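Side-chain contact in protein ElaA (Escherichia coli, PDB 5Z6N), which probably acts as an N-acetyltransferase of the GNAT superfamily, moving an acetyl group from acetyl coenzyme A to an amino group: residues Q5-H8 with H9-S13. Numbering follows the deposited sequence.
Sequences QDLH and HSELS
E11 reaches back to H8 through both its backbone and its side chain. Its amide N donates to O of H8 at 2.9 Å. From the same residue the carboxylate returns along the strand: with CG beside the backbone N (chi1 -56°) and the chain extended beyond it, OE2 accepts a weak bond from N of H8 at 3.5 Å. The other oxygen, OE1, lies 3.9 Å from CD2 of L7. The imidazole of H8, its CG anti to the backbone N (chi1 -175°), swings out beside the ring of H9. The two side chains point the same way, with ring centres 4.4 Å apart and planes inclined at 34°. S10 adds its hydroxyl, OG lying 3.3 Å from CD2 of H8, and its backbone N sits at the edge of that ring. An alanine in place of H8 would probably keep the backbone turn but leave the ring of H9 and the hydroxyl of S10 without their neighbour. On the buried side, CD1 of L7 meets CD2 of L12 at 3.7 Å, an apolar contact. Further out, H9 NE2 is hydrogen-bonded to O of G46, D6 forms a salt bridge with R49, and L12 packs on L20 of helix 14-31. S13 is the N-cap of that helix, its side chain capping a backbone N of the first turn. The whole is a type I beta turn, H8 to E11, leading from strand 3-8, at one edge of the sheet, into helix 14-31, the first strand-to-helix connection of this GNAT fold.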
loop_
_atom_site.group_PDB
_atom_site.type_symbol
_atom_site.label_atom_id
_atom_site.label_comp_id
_atom_site.label_asym_id
_atom_site.label_seq_id
_atom_site.Cartn_x
_atom_site.Cartn_y
_atom_site.Cartn_z
ATOM N N GLN B 5 6.221 17.687 -6.990
ATOM C CA GLN B 5 7.518 17.036 -6.895
ATOM C C GLN B 5 7.602 15.954 -7.958
ATOM O O GLN B 5 6.700 15.119 -8.071
ATOM C CB GLN B 5 7.741 16.441 -5.499
ATOM C CG GLN B 5 7.474 17.409 -4.358
ATOM C CD GLN B 5 7.918 16.853 -3.019
ATOM O OE1 GLN B 5 7.593 15.724 -2.673
ATOM N NE2 GLN B 5 8.666 17.642 -2.262
ATOM N N ASP B 6 8.673 15.987 -8.747
ATOM C CA ASP B 6 8.927 15.026 -9.815
ATOM C C ASP B 6 10.065 14.139 -9.321
ATOM O O ASP B 6 11.242 14.413 -9.543
ATOM C CB ASP B 6 9.261 15.760 -11.146
ATOM C CG ASP B 6 9.788 14.825 -12.224
ATOM O OD1 ASP B 6 9.593 13.598 -12.110
ATOM O OD2 ASP B 6 10.361 15.326 -13.215
ATOM N N LEU B 7 9.697 13.056 -8.650
ATOM C CA LEU B 7 10.649 12.240 -7.909
ATOM C C LEU B 7 11.002 10.993 -8.705
ATOM O O LEU B 7 10.118 10.199 -9.043
ATOM C CB LEU B 7 10.065 11.844 -6.555
ATOM C CG LEU B 7 9.645 12.970 -5.604
ATOM C CD1 LEU B 7 9.585 12.458 -4.193
ATOM C CD2 LEU B 7 10.576 14.172 -5.687
ATOM N N HIS B 8 12.290 10.824 -9.002
ATOM C CA HIS B 8 12.778 9.488 -9.297
ATOM C C HIS B 8 12.591 8.636 -8.050
ATOM O O HIS B 8 12.626 9.137 -6.923
ATOM C CB HIS B 8 14.249 9.516 -9.722
ATOM C CG HIS B 8 14.777 8.179 -10.144
ATOM N ND1 HIS B 8 14.829 7.789 -11.465
ATOM C CD2 HIS B 8 15.264 7.138 -9.427
ATOM C CE1 HIS B 8 15.326 6.567 -11.544
ATOM N NE2 HIS B 8 15.598 6.149 -10.321
ATOM N N HIS B 9 12.363 7.339 -8.249
ATOM C CA HIS B 9 11.999 6.491 -7.120
ATOM C C HIS B 9 13.091 6.437 -6.057
ATOM O O HIS B 9 12.793 6.141 -4.894
ATOM C CB HIS B 9 11.667 5.079 -7.605
ATOM C CG HIS B 9 12.854 4.308 -8.086
ATOM N ND1 HIS B 9 13.601 3.505 -7.252
ATOM C CD2 HIS B 9 13.423 4.210 -9.310
ATOM C CE1 HIS B 9 14.579 2.946 -7.940
ATOM N NE2 HIS B 9 14.492 3.356 -9.193
ATOM N N SER B 10 14.342 6.726 -6.425
ATOM C CA SER B 10 15.430 6.710 -5.452
ATOM C C SER B 10 15.358 7.882 -4.482
ATOM O O SER B 10 15.898 7.789 -3.375
ATOM C CB SER B 10 16.780 6.717 -6.173
ATOM O OG SER B 10 17.031 7.965 -6.798
ATOM N N GLU B 11 14.701 8.974 -4.869
ATOM C CA GLU B 11 14.583 10.153 -4.021
ATOM C C GLU B 11 13.444 10.049 -3.016
ATOM O O GLU B 11 13.371 10.877 -2.100
ATOM C CB GLU B 11 14.372 11.397 -4.885
ATOM C CG GLU B 11 15.442 11.629 -5.943
ATOM C CD GLU B 11 14.988 12.586 -7.027
ATOM O OE1 GLU B 11 14.325 13.586 -6.690
ATOM O OE2 GLU B 11 15.298 12.337 -8.208
ATOM N N LEU B 12 12.551 9.073 -3.179
ATOM C CA LEU B 12 11.416 8.906 -2.279
ATOM C C LEU B 12 11.904 8.624 -0.865
ATOM O O LEU B 12 12.658 7.672 -0.642
ATOM C CB LEU B 12 10.526 7.762 -2.755
ATOM C CG LEU B 12 9.676 7.884 -4.018
ATOM C CD1 LEU B 12 9.073 6.527 -4.323
ATOM C CD2 LEU B 12 8.582 8.934 -3.860
ATOM N N SER B 13 11.476 9.446 0.089
ATOM C CA SER B 13 11.702 9.114 1.486
ATOM C C SER B 13 10.630 8.132 1.949
ATOM O O SER B 13 9.708 7.778 1.207
ATOM C CB SER B 13 11.705 10.370 2.354
ATOM O OG SER B 13 10.484 10.499 3.065
#